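Local structure of Exo beta-1,2-glucooligosaccharide sophorohydrolase (non-reducing end) (Parabacteroides distasonis ATCC 8503, 5Z06) at residues Leu87-Arg92 with Pro103-Arg108; Met97-Leu102 with Lys125-Gly130; Thr466-Met471 with Leu542-His547; Gly532-Ile537 with Leu617-Tyr622. The protein hydrolyses linear beta-1,2-glucan and beta-1,2-glucooligosaccharides of at least four glucose units, releasing sophorose from the non-reducing end. All blocks are in the same frame, centred on the assembly; numbering follows the deposited sequence.

Contact 1 of 4, residues Leu87-Arg92 with Pro103-Arg108; sequences LSMQVR and PNIAIR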
loop_
_atom_site.group_PDB
_atom_site.type_symbol
_atom_site.label_atom_id
_atom_site.label_comp_id
_atom_site.label_asym_id
_atom_site.label_seq_id
_atom_site.Cartn_x
_atom_site.Cartn_y
_atom_site.Cartn_z
ATOM N N LEU A 87 -25.772 4.662 11.301
ATOM C CA LEU A 87 -25.049 3.411 11.223
ATOM C C LEU A 87 -25.922 2.476 10.426
ATOM O O LEU A 87 -26.949 2.005 10.914
ATOM C CB LEU A 87 -24.795 2.845 12.603
ATOM C CG LEU A 87 -24.235 1.423 12.669
ATOM C CD1 LEU A 87 -22.844 1.375 12.054
ATOM C CD2 LEU A 87 -24.196 0.981 14.116
ATOM N N SER A 88 -25.532 2.233 9.185
ATOM C CA SER A 88 -26.213 1.275 8.341
ATOM C C SER A 88 -25.504 -0.087 8.388
ATOM O O SER A 88 -24.282 -0.153 8.403
ATOM C CB SER A 88 -26.283 1.793 6.927
ATOM O OG SER A 88 -26.649 0.771 6.029
ATOM N N MET A 89 -26.288 -1.161 8.460
ATOM C CA MET A 89 -25.793 -2.525 8.314
ATOM C C MET A 89 -26.746 -3.333 7.454
ATOM O O MET A 89 -27.879 -2.925 7.180
ATOM C CB MET A 89 -25.710 -3.232 9.655
ATOM C CG MET A 89 -25.395 -2.348 10.832
ATOM S SD MET A 89 -25.080 -3.381 12.255
ATOM C CE MET A 89 -26.738 -3.893 12.658
ATOM N N GLN A 90 -26.275 -4.502 7.058
ATOM C CA GLN A 90 -27.113 -5.521 6.478
ATOM C C GLN A 90 -27.080 -6.650 7.498
ATOM O O GLN A 90 -25.997 -7.050 7.937
ATOM C CB GLN A 90 -26.565 -5.962 5.132
ATOM C CG GLN A 90 -26.691 -4.901 4.052
ATOM C CD GLN A 90 -28.071 -4.808 3.438
ATOM O OE1 GLN A 90 -28.964 -5.609 3.720
ATOM N NE2 GLN A 90 -28.247 -3.832 2.572
ATOM N N VAL A 91 -28.264 -7.134 7.893
ATOM C CA VAL A 91 -28.407 -8.124 8.956
ATOM C C VAL A 91 -29.227 -9.271 8.400
ATOM O O VAL A 91 -30.267 -9.069 7.788
ATOM C CB VAL A 91 -29.079 -7.536 10.197
ATOM C CG1 VAL A 91 -29.066 -8.512 11.366
ATOM C CG2 VAL A 91 -28.367 -6.272 10.621
ATOM N N ARG A 92 -28.733 -10.481 8.596
ATOM C CA ARG A 92 -29.414 -11.663 8.128
ATOM C C ARG A 92 -29.471 -12.648 9.281
ATOM O O ARG A 92 -28.477 -12.876 9.967
ATOM C CB ARG A 92 -28.671 -12.258 6.953
ATOM C CG ARG A 92 -29.296 -13.505 6.362
ATOM C CD ARG A 92 -28.258 -14.248 5.560
ATOM N NE ARG A 92 -28.775 -15.443 4.917
ATOM C CZ ARG A 92 -29.225 -15.516 3.670
ATOM N NH1 ARG A 92 -29.270 -14.441 2.888
ATOM N NH2 ARG A 92 -29.638 -16.687 3.208
ATOM N N PRO A 103 -28.855 -8.902 19.272
ATOM C CA PRO A 103 -27.909 -8.200 20.125
ATOM C C PRO A 103 -28.303 -6.763 20.458
ATOM O O PRO A 103 -29.097 -6.143 19.762
ATOM C CB PRO A 103 -26.612 -8.234 19.308
ATOM C CG PRO A 103 -26.812 -9.302 18.289
ATOM C CD PRO A 103 -28.254 -9.242 17.970
ATOM N N ASN A 104 -27.773 -6.273 21.562
ATOM C CA ASN A 104 -27.699 -4.852 21.789
ATOM C C ASN A 104 -26.453 -4.341 21.072
ATOM O O ASN A 104 -25.468 -5.062 20.900
ATOM C CB ASN A 104 -27.627 -4.515 23.279
ATOM C CG ASN A 104 -28.893 -4.911 24.039
ATOM O OD1 ASN A 104 -29.968 -5.083 23.458
ATOM N ND2 ASN A 104 -28.757 -5.069 25.344
ATOM N N ILE A 105 -26.523 -3.086 20.659
ATOM C CA ILE A 105 -25.537 -2.511 19.788
ATOM C C ILE A 105 -25.214 -1.114 20.265
ATOM O O ILE A 105 -26.100 -0.372 20.662
ATOM C CB ILE A 105 -25.989 -2.521 18.308
ATOM C CG1 ILE A 105 -24.959 -1.825 17.424
ATOM C CG2 ILE A 105 -27.354 -1.880 18.123
ATOM C CD1 ILE A 105 -25.132 -2.185 15.961
ATOM N N ALA A 106 -23.933 -0.789 20.184
ATOM C CA ALA A 106 -23.364 0.435 20.673
ATOM C C ALA A 106 -22.176 0.767 19.795
ATOM O O ALA A 106 -21.820 0.016 18.872
ATOM C CB ALA A 106 -22.921 0.282 22.113
ATOM N N ILE A 107 -21.583 1.919 20.048
ATOM C CA ILE A 107 -20.373 2.302 19.347
ATOM C C ILE A 107 -19.329 2.483 20.423
ATOM O O ILE A 107 -19.595 3.123 21.436
ATOM C CB ILE A 107 -20.602 3.535 18.456
ATOM C CG1 ILE A 107 -21.456 3.101 17.259
ATOM C CG2 ILE A 107 -19.269 4.117 17.982
ATOM C CD1 ILE A 107 -21.979 4.212 16.369
ATOM N N ARG A 108 -18.178 1.852 20.225
ATOM C CA ARG A 108 -17.072 2.012 21.120
ATOM C C ARG A 108 -16.235 3.161 20.607
ATOM O O ARG A 108 -15.878 3.179 19.424
ATOM C CB ARG A 108 -16.206 0.758 21.206
ATOM C CG ARG A 108 -15.115 0.905 22.265
ATOM C CD ARG A 108 -14.217 -0.307 22.469
ATOM N NE ARG A 108 -13.594 -0.768 21.239
ATOM C CZ ARG A 108 -12.609 -0.163 20.570
ATOM N NH1 ARG A 108 -12.097 1.007 20.951
ATOM N NH2 ARG A 108 -12.150 -0.727 19.469
#
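I105 meets L87 and M89 in the core of a beta-sandwich, where two antiparallel sheets lie face to face. Segment 87-92 runs on strand 86-93 of one sheet, and 103-108 enters strand 104-109 of the other. The backbones stay well apart, with 9.4 Å between L87 CA and I107 CA. Side chains therefore bridge the gap.

I105 is the main residue on its sheet. Its CG1 lies anti to the backbone N (chi1 176°) and chi2 is also extended, which carries CD1 straight out toward the opposite strand. L87 answers from the other side. The two side chains reach for each other tip to tip, and L87 CD2 touches I105 CD1 at 3.8 Å. I107 lies two residues further along its strand and also faces L87, but it comes less close.

All of these side chains are buried and the contact is wholly apolar. V158, on strand 155-161 next to 104-109, touches both L87 and I105 and fills in beside them. Within its own sheet, strand 86-93 pairs with strand 169-180, and the backbone of Q90 bonds to that of D175, one of the calcium-site residues. M89 completes the grip on I105. Its chain bends at the thioether, and SD meets the same I105 CD1 at 3.9 Å, with M89 CE just behind at 4.1 Å.

Contact 2 of 4, residues Met97-Leu102 with Lys125-Gly130; sequences MNAAAL and KDTRPG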
loop_
_atom_site.group_PDB
_atom_site.type_symbol
_atom_site.label_atom_id
_atom_site.label_comp_id
_atom_site.label_asym_id
_atom_site.label_seq_id
_atom_site.Cartn_x
_atom_site.Cartn_y
_atom_site.Cartn_z
ATOM N N MET A 97 -36.348 -16.191 15.130
ATOM C CA MET A 97 -35.965 -16.029 16.517
ATOM C C MET A 97 -36.775 -14.934 17.137
ATOM O O MET A 97 -37.266 -14.042 16.457
ATOM C CB MET A 97 -34.482 -15.658 16.640
ATOM C CG MET A 97 -34.086 -14.380 15.904
ATOM S SD MET A 97 -32.334 -13.995 15.963
ATOM C CE MET A 97 -32.081 -13.721 17.709
ATOM N N ASN A 98 -36.883 -15.005 18.446
ATOM C CA ASN A 98 -37.375 -13.897 19.221
ATOM C C ASN A 98 -36.460 -12.689 18.947
ATOM O O ASN A 98 -35.272 -12.716 19.274
ATOM C CB ASN A 98 -37.387 -14.297 20.700
ATOM C CG ASN A 98 -37.599 -13.127 21.631
ATOM O OD1 ASN A 98 -38.139 -12.085 21.243
ATOM N ND2 ASN A 98 -37.167 -13.293 22.889
ATOM N N ALA A 99 -37.032 -11.648 18.339
ATOM C CA ALA A 99 -36.342 -10.370 18.098
ATOM C C ALA A 99 -35.588 -9.806 19.320
ATOM O O ALA A 99 -34.533 -9.212 19.171
ATOM C CB ALA A 99 -37.330 -9.335 17.564
ATOM N N ALA A 100 -36.116 -9.998 20.522
ATOM C CA ALA A 100 -35.433 -9.543 21.747
ATOM C C ALA A 100 -34.097 -10.251 22.049
ATOM O O ALA A 100 -33.308 -9.753 22.843
ATOM C CB ALA A 100 -36.366 -9.687 22.946
ATOM N N ALA A 101 -33.883 -11.431 21.467
ATOM C CA ALA A 101 -32.645 -12.200 21.658
ATOM C C ALA A 101 -31.511 -11.673 20.769
ATOM O O ALA A 101 -30.338 -11.974 21.021
ATOM C CB ALA A 101 -32.887 -13.671 21.370
ATOM N N LEU A 102 -31.878 -10.890 19.748
ATOM C CA LEU A 102 -30.930 -10.134 18.931
ATOM C C LEU A 102 -30.044 -9.266 19.797
ATOM O O LEU A 102 -30.430 -8.924 20.925
ATOM C CB LEU A 102 -31.629 -9.229 17.926
ATOM C CG LEU A 102 -32.396 -9.872 16.784
ATOM C CD1 LEU A 102 -33.214 -8.789 16.107
ATOM C CD2 LEU A 102 -31.434 -10.528 15.804
ATOM N N LYS A 125 -37.339 -4.029 10.904
ATOM C CA LYS A 125 -38.767 -4.112 10.589
ATOM C C LYS A 125 -39.129 -5.592 10.517
ATOM O O LYS A 125 -40.034 -6.064 11.188
ATOM C CB LYS A 125 -39.076 -3.434 9.239
ATOM C CG LYS A 125 -40.337 -2.579 9.228
ATOM C CD LYS A 125 -41.148 -2.805 7.955
ATOM C CE LYS A 125 -42.368 -1.892 7.873
ATOM N NZ LYS A 125 -42.084 -0.649 7.088
ATOM N N ASP A 126 -38.345 -6.308 9.728
ATOM C CA ASP A 126 -38.610 -7.660 9.314
ATOM C C ASP A 126 -37.504 -8.570 9.884
ATOM O O ASP A 126 -36.336 -8.415 9.533
ATOM C CB ASP A 126 -38.606 -7.643 7.779
ATOM C CG ASP A 126 -38.963 -8.963 7.168
ATOM O OD1 ASP A 126 -39.083 -9.967 7.897
ATOM O OD2 ASP A 126 -39.119 -8.984 5.928
ATOM N N THR A 127 -37.879 -9.495 10.770
ATOM C CA THR A 127 -36.971 -10.508 11.308
ATOM C C THR A 127 -37.120 -11.895 10.646
ATOM O O THR A 127 -36.726 -12.915 11.223
ATOM C CB THR A 127 -37.167 -10.650 12.830
ATOM O OG1 THR A 127 -38.537 -10.963 13.111
ATOM C CG2 THR A 127 -36.790 -9.360 13.539
ATOM N N ARG A 128 -37.657 -11.945 9.432
ATOM C CA ARG A 128 -37.662 -13.191 8.674
ATOM C C ARG A 128 -36.222 -13.642 8.423
ATOM O O ARG A 128 -35.394 -12.833 8.008
ATOM C CB ARG A 128 -38.349 -13.014 7.318
ATOM C CG ARG A 128 -39.850 -13.275 7.322
ATOM C CD ARG A 128 -40.697 -12.354 6.430
ATOM N NE ARG A 128 -39.992 -11.524 5.436
ATOM C CZ ARG A 128 -39.225 -11.963 4.428
ATOM N NH1 ARG A 128 -38.989 -13.260 4.235
ATOM N NH2 ARG A 128 -38.656 -11.076 3.611
ATOM N N PRO A 129 -35.930 -14.934 8.643
ATOM C CA PRO A 129 -34.592 -15.449 8.393
ATOM C C PRO A 129 -34.271 -15.661 6.904
ATOM O O PRO A 129 -35.172 -15.620 6.053
ATOM C CB PRO A 129 -34.624 -16.795 9.107
ATOM C CG PRO A 129 -36.023 -17.272 8.882
ATOM C CD PRO A 129 -36.858 -16.019 9.021
ATOM N N GLY A 130 -32.987 -15.882 6.608
ATOM C CA GLY A 130 -32.531 -16.203 5.259
ATOM C C GLY A 130 -32.643 -15.090 4.229
ATOM O O GLY A 130 -32.675 -15.350 3.014
#
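T127 holds CG2 anti to its own carbonyl carbon (chi1 57°), with OG1 tucked between the backbone N and that carbonyl carbon. This turns the methyl, rather than the hydroxyl, to A99 and L102. L102 has CG anti to the carbonyl carbon (chi1 -68°), and its CD1 extends to the same methyl. T127 CG2 lies 4.1 Å from A99 CB, and L102 CD1 is a looser neighbour of it at 4.4 Å. L93 of strand 86-93 touches both L102 and T127 and backs the small apolar patch.

The patch joins two loops of the beta-sandwich, each of which passes from one sheet to the other. Segment 97-102 lies between strands 86-93 and 104-109. The loop segment 125-130 lies between strands 118-119 and 132-138. Each loop is shaped by an Asx turn. In the first, N98 OD1 accepts from A100 N at 3.0 Å, with the donor well above the carbonyl plane. A short 3-10 turn, 99-101, follows. In the second, D126 OD1 accepts from R128 N at 2.9 Å on the anti side of the carboxylate but tilted out of its plane.

D126 is also gripped by a side chain. R128 NE forms a salt bridge with D126 OD2 at 2.7 Å; the oxygen uses its syn lone pair and lies 24° out of the guanidinium plane. Further along, R128 O takes a hydrogen bond from H133 NE2.

Contact 3 of 4, residues Thr466-Met471 with Leu542-His547; sequences TMITYM and LGLDPH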
loop_
_atom_site.group_PDB
_atom_site.type_symbol
_atom_site.label_atom_id
_atom_site.label_comp_id
_atom_site.label_asym_id
_atom_site.label_seq_id
_atom_site.Cartn_x
_atom_site.Cartn_y
_atom_site.Cartn_z
ATOM N N THR A 466 19.047 6.225 2.115
ATOM C CA THR A 466 19.307 7.543 1.600
ATOM C C THR A 466 20.613 7.674 0.835
ATOM O O THR A 466 21.054 8.798 0.609
ATOM C CB THR A 466 19.279 8.597 2.731
ATOM O OG1 THR A 466 20.486 8.548 3.491
ATOM C CG2 THR A 466 18.068 8.379 3.644
ATOM N N MET A 467 21.236 6.572 0.399
ATOM C CA MET A 467 22.502 6.708 -0.354
ATOM C C MET A 467 22.353 7.602 -1.600
ATOM O O MET A 467 23.253 8.397 -1.906
ATOM C CB MET A 467 23.067 5.364 -0.794
ATOM C CG MET A 467 24.313 5.503 -1.674
ATOM S SD MET A 467 25.094 3.956 -2.135
ATOM C CE MET A 467 25.702 3.359 -0.571
ATOM N N ILE A 468 21.233 7.453 -2.298
ATOM C CA ILE A 468 21.008 8.150 -3.557
ATOM C C ILE A 468 20.823 9.643 -3.325
ATOM O O ILE A 468 21.055 10.435 -4.224
ATOM C CB ILE A 468 19.777 7.587 -4.325
ATOM C CG1 ILE A 468 19.773 8.028 -5.785
ATOM C CG2 ILE A 468 18.447 7.984 -3.674
ATOM C CD1 ILE A 468 20.751 7.287 -6.642
ATOM N N THR A 469 20.374 10.008 -2.120
ATOM C CA THR A 469 20.301 11.407 -1.699
ATOM C C THR A 469 21.693 12.051 -1.703
ATOM O O THR A 469 21.887 13.174 -2.208
ATOM C CB THR A 469 19.655 11.530 -0.312
ATOM O OG1 THR A 469 18.525 10.643 -0.216
ATOM C CG2 THR A 469 19.219 12.953 -0.069
ATOM N N TYR A 470 22.665 11.333 -1.174
ATOM C CA TYR A 470 24.051 11.796 -1.243
ATOM C C TYR A 470 24.593 11.701 -2.645
ATOM O O TYR A 470 25.268 12.597 -3.105
ATOM C CB TYR A 470 24.948 11.039 -0.277
ATOM C CG TYR A 470 24.827 11.555 1.119
ATOM C CD1 TYR A 470 23.874 11.045 1.988
ATOM C CD2 TYR A 470 25.656 12.585 1.566
ATOM C CE1 TYR A 470 23.780 11.514 3.272
ATOM C CE2 TYR A 470 25.553 13.072 2.849
ATOM C CZ TYR A 470 24.614 12.538 3.692
ATOM O OH TYR A 470 24.520 13.039 4.963
ATOM N N MET A 471 24.269 10.621 -3.329
ATOM C CA MET A 471 24.736 10.446 -4.687
ATOM C C MET A 471 24.285 11.627 -5.512
ATOM O O MET A 471 25.113 12.291 -6.126
ATOM C CB MET A 471 24.204 9.169 -5.298
ATOM C CG MET A 471 24.788 7.925 -4.681
ATOM S SD MET A 471 26.446 7.608 -5.288
ATOM C CE MET A 471 27.094 6.965 -3.765
ATOM N N LEU A 542 17.390 1.672 -7.618
ATOM C CA LEU A 542 16.510 1.518 -8.770
ATOM C C LEU A 542 17.214 1.990 -10.012
ATOM O O LEU A 542 17.062 1.400 -11.084
ATOM C CB LEU A 542 15.223 2.312 -8.579
ATOM C CG LEU A 542 14.440 1.861 -7.356
ATOM C CD1 LEU A 542 13.167 2.656 -7.251
ATOM C CD2 LEU A 542 14.107 0.381 -7.389
ATOM N N GLY A 543 17.956 3.084 -9.841
ATOM C CA GLY A 543 18.662 3.772 -10.929
ATOM C C GLY A 543 20.147 3.602 -10.737
ATOM O O GLY A 543 20.825 3.100 -11.601
ATOM N N LEU A 544 20.643 3.995 -9.575
ATOM C CA LEU A 544 21.989 3.698 -9.209
ATOM C C LEU A 544 22.196 2.197 -9.253
ATOM O O LEU A 544 21.563 1.441 -8.516
ATOM C CB LEU A 544 22.324 4.218 -7.813
ATOM C CG LEU A 544 23.762 3.938 -7.369
ATOM C CD1 LEU A 544 24.808 4.524 -8.321
ATOM C CD2 LEU A 544 23.958 4.467 -5.957
ATOM N N ASP A 545 23.094 1.786 -10.129
ATOM C CA ASP A 545 23.388 0.387 -10.328
ATOM C C ASP A 545 24.394 -0.004 -9.269
ATOM O O ASP A 545 25.534 0.437 -9.341
ATOM C CB ASP A 545 23.960 0.167 -11.729
ATOM C CG ASP A 545 24.185 -1.294 -12.050
ATOM O OD1 ASP A 545 24.227 -2.098 -11.116
ATOM O OD2 ASP A 545 24.318 -1.640 -13.241
ATOM N N PRO A 546 23.988 -0.815 -8.283
ATOM C CA PRO A 546 24.881 -1.110 -7.177
ATOM C C PRO A 546 26.102 -1.973 -7.566
ATOM O O PRO A 546 27.097 -1.986 -6.826
ATOM C CB PRO A 546 23.972 -1.854 -6.180
ATOM C CG PRO A 546 22.946 -2.503 -7.016
ATOM C CD PRO A 546 22.715 -1.557 -8.167
ATOM N N HIS A 547 26.010 -2.683 -8.692
ATOM C CA HIS A 547 27.157 -3.333 -9.329
ATOM C C HIS A 547 28.244 -2.309 -9.656
ATOM O O HIS A 547 29.399 -2.663 -9.738
ATOM C CB HIS A 547 26.800 -3.973 -10.686
ATOM C CG HIS A 547 25.806 -5.101 -10.631
ATOM N ND1 HIS A 547 26.168 -6.396 -10.328
ATOM C CD2 HIS A 547 24.482 -5.147 -10.932
ATOM C CE1 HIS A 547 25.108 -7.184 -10.406
ATOM N NE2 HIS A 547 24.068 -6.448 -10.754
#
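M467 begins the contact with L544, in the first turn of helix 467-475. Its CG lies anti to the backbone N (chi1 175°), and the chain runs straight until it bends at the thioether. M467 SD then sits 4.0 Å from L544 CD2. I468 comes next and makes the closest approach. It slides past L544 in the opposite direction, with I468 CD1 at 3.6 Å from L544 CB. One turn on, M471 stands on the same helix face as M467, and M471 N bonds to M467 O at 2.8 Å. M471 CG meets L544 CD2 at 3.8 Å. Both methionines cross the leucine at about a right angle, and the single methyl CD2 touches both.

L544 thus presents its CB to I468 and its tip to the methionine pair. Its backbone N donates to Q400 OE1 of helix 392-408. The domain belongs to the six-hairpin clan of alpha-helical glycosidase folds, and here a connecting loop packs on a helix start. Helix 392-408 packs against I468, helix 485-490 covers M467 and M471, and M688 of helix 682-688 also touches L544.

Contact 4 of 4, residues Gly532-Ile537 with Leu617-Tyr622; sequences GPLFFI and LASFPY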
loop_
_atom_site.group_PDB
_atom_site.type_symbol
_atom_site.label_atom_id
_atom_site.label_comp_id
_atom_site.label_asym_id
_atom_site.label_seq_id
_atom_site.Cartn_x
_atom_site.Cartn_y
_atom_site.Cartn_z
ATOM N N GLY A 532 18.826 -3.825 8.064
ATOM C CA GLY A 532 17.677 -2.987 8.223
ATOM C C GLY A 532 16.531 -3.519 7.375
ATOM O O GLY A 532 16.605 -4.627 6.823
ATOM N N PRO A 533 15.445 -2.737 7.283
ATOM C CA PRO A 533 14.381 -3.108 6.375
ATOM C C PRO A 533 14.953 -3.318 5.000
ATOM O O PRO A 533 15.840 -2.567 4.569
ATOM C CB PRO A 533 13.461 -1.895 6.381
ATOM C CG PRO A 533 13.801 -1.137 7.622
ATOM C CD PRO A 533 15.239 -1.414 7.882
ATOM N N LEU A 534 14.464 -4.341 4.318
ATOM C CA LEU A 534 15.028 -4.690 3.027
ATOM C C LEU A 534 14.840 -3.644 1.943
ATOM O O LEU A 534 15.557 -3.681 0.945
ATOM C CB LEU A 534 14.503 -6.033 2.544
ATOM C CG LEU A 534 15.315 -6.760 1.484
ATOM C CD1 LEU A 534 16.754 -6.962 1.923
ATOM C CD2 LEU A 534 14.659 -8.107 1.195
ATOM N N PHE A 535 13.913 -2.703 2.113
ATOM C CA PHE A 535 13.760 -1.644 1.108
ATOM C C PHE A 535 14.985 -0.745 0.999
ATOM O O PHE A 535 15.144 -0.035 0.005
ATOM C CB PHE A 535 12.495 -0.817 1.333
ATOM C CG PHE A 535 12.621 0.247 2.380
ATOM C CD1 PHE A 535 13.081 1.513 2.040
ATOM C CD2 PHE A 535 12.243 0.013 3.692
ATOM C CE1 PHE A 535 13.174 2.529 2.980
ATOM C CE2 PHE A 535 12.344 1.021 4.651
ATOM C CZ PHE A 535 12.799 2.281 4.293
ATOM N N PHE A 536 15.846 -0.787 2.013
ATOM C CA PHE A 536 17.142 -0.139 1.953
ATOM C C PHE A 536 17.976 -0.532 0.724
ATOM O O PHE A 536 18.682 0.320 0.167
ATOM C CB PHE A 536 17.923 -0.409 3.241
ATOM C CG PHE A 536 17.430 0.348 4.449
ATOM C CD1 PHE A 536 16.231 1.074 4.460
ATOM C CD2 PHE A 536 18.178 0.307 5.605
ATOM C CE1 PHE A 536 15.832 1.747 5.593
ATOM C CE2 PHE A 536 17.782 0.988 6.737
ATOM C CZ PHE A 536 16.607 1.718 6.725
ATOM N N ILE A 537 17.893 -1.790 0.295
ATOM C CA ILE A 537 18.598 -2.214 -0.916
ATOM C C ILE A 537 17.826 -2.005 -2.233
ATOM O O ILE A 537 18.262 -2.431 -3.295
ATOM C CB ILE A 537 19.118 -3.664 -0.802
ATOM C CG1 ILE A 537 17.969 -4.684 -0.767
ATOM C CG2 ILE A 537 19.994 -3.784 0.426
ATOM C CD1 ILE A 537 18.400 -6.066 -1.139
ATOM N N LEU A 617 10.346 -9.183 -3.816
ATOM C CA LEU A 617 10.115 -9.010 -5.240
ATOM C C LEU A 617 11.019 -7.950 -5.826
ATOM O O LEU A 617 11.582 -8.139 -6.897
ATOM C CB LEU A 617 8.657 -8.699 -5.502
ATOM C CG LEU A 617 7.737 -9.843 -5.066
ATOM C CD1 LEU A 617 6.306 -9.356 -5.109
ATOM C CD2 LEU A 617 7.931 -11.073 -5.934
ATOM N N ALA A 618 11.204 -6.852 -5.110
ATOM C CA ALA A 618 12.108 -5.808 -5.575
ATOM C C ALA A 618 13.574 -6.171 -5.321
ATOM O O ALA A 618 14.473 -5.420 -5.680
ATOM C CB ALA A 618 11.757 -4.474 -4.936
ATOM N N SER A 619 13.807 -7.309 -4.665
ATOM C CA SER A 619 15.138 -7.847 -4.504
ATOM C C SER A 619 15.579 -8.701 -5.674
ATOM O O SER A 619 16.694 -9.196 -5.660
ATOM C CB SER A 619 15.245 -8.628 -3.194
ATOM O OG SER A 619 15.074 -7.744 -2.106
ATOM N N PHE A 620 14.723 -8.873 -6.680
ATOM C CA PHE A 620 15.050 -9.680 -7.850
ATOM C C PHE A 620 16.496 -9.644 -8.363
ATOM O O PHE A 620 17.114 -10.704 -8.509
ATOM C CB PHE A 620 14.091 -9.398 -9.016
ATOM C CG PHE A 620 13.223 -10.548 -9.321
ATOM C CD1 PHE A 620 13.724 -11.601 -10.054
ATOM C CD2 PHE A 620 11.946 -10.641 -8.777
ATOM C CE1 PHE A 620 12.956 -12.722 -10.294
ATOM C CE2 PHE A 620 11.165 -11.749 -9.014
ATOM C CZ PHE A 620 11.672 -12.787 -9.769
ATOM N N PRO A 621 17.057 -8.451 -8.608
ATOM C CA PRO A 621 18.412 -8.426 -9.210
ATOM C C PRO A 621 19.477 -9.026 -8.332
ATOM O O PRO A 621 20.487 -9.456 -8.835
ATOM C CB PRO A 621 18.701 -6.945 -9.408
ATOM C CG PRO A 621 17.434 -6.243 -9.181
ATOM C CD PRO A 621 16.537 -7.107 -8.366
ATOM N N TYR A 622 19.238 -9.011 -7.023
ATOM C CA TYR A 622 20.136 -9.567 -6.058
ATOM C C TYR A 622 19.980 -11.061 -5.874
ATOM O O TYR A 622 20.956 -11.782 -5.811
ATOM C CB TYR A 622 19.890 -8.922 -4.723
ATOM C CG TYR A 622 19.991 -7.435 -4.737
ATOM C CD1 TYR A 622 21.221 -6.805 -4.922
ATOM C CD2 TYR A 622 18.871 -6.642 -4.540
ATOM C CE1 TYR A 622 21.317 -5.432 -4.926
ATOM C CE2 TYR A 622 18.971 -5.273 -4.509
ATOM C CZ TYR A 622 20.199 -4.667 -4.704
ATOM O OH TYR A 622 20.323 -3.285 -4.656
#
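In the glycoamylase-like helical domain, a type I beta turn from L617 to F620 starts at the last residue of helix 614-617; S619 in the turn and Y622 just beyond it meet L534 and I537. I537 and Y622 bury the most surface. They slide past each other in opposite directions, so each side chain lies along the other's flank. I537 has CG1 between its backbone N and carbonyl carbon (chi1 68°), which swings CD1 over to the CD2-CE2 side of the tyrosine ring. I537 CD1 lies 3.5 Å from Y622 CD2 and equally far from Y622 CE2.

The polar link is short. Y622 OH donates to I537 O at 2.6 Å, in the carbonyl plane, with a C=O...donor angle of 148°. I537 O sits at the ring edge, near the ring plane. The domain belongs to the six-hairpin glycosidase clan, and one of its helices, 556-573, closes over this pair. N560, M563 and A564 of that helix touch I537, and N560 ND2 is a second hydrogen-bond partner of Y622 OH. A phenylalanine in place of Y622 would probably leave the buried I537 O without its hydroxyl donor and N560 ND2 without that partner.

S619 and L534 meet beside them. L534 CD2 packs on S619 OG at 3.3 Å, a tight apolar-to-polar contact. I537 CD1 is 3.8 Å from the same S619 OG. That hydroxyl finds its polar partners in G615 O and H538 NE2. Y622 N bonds to S619 O at 2.9 Å just after the turn.

The four contacts form two pairs on opposite sides of the chain's centre. Contacts 1 and 2 share the beta-sandwich. Their centres are 14 Å apart and they touch where R92 NH2 packs on G130 O at 3.3 Å. Contacts 3 and 4 share the helical domain, with centres 13 Å apart, and P546 CG packs on Y622 OH at 3.6 Å. Between the pairs the nearest approach is that of contacts 1 and 4, about 29 Å between nearest atoms. The bound calcium belongs to the sandwich side, about 11 Å from the M89 side chain. As in related six-hairpin glycosidases, hydrolysis probably takes place in the helical domain.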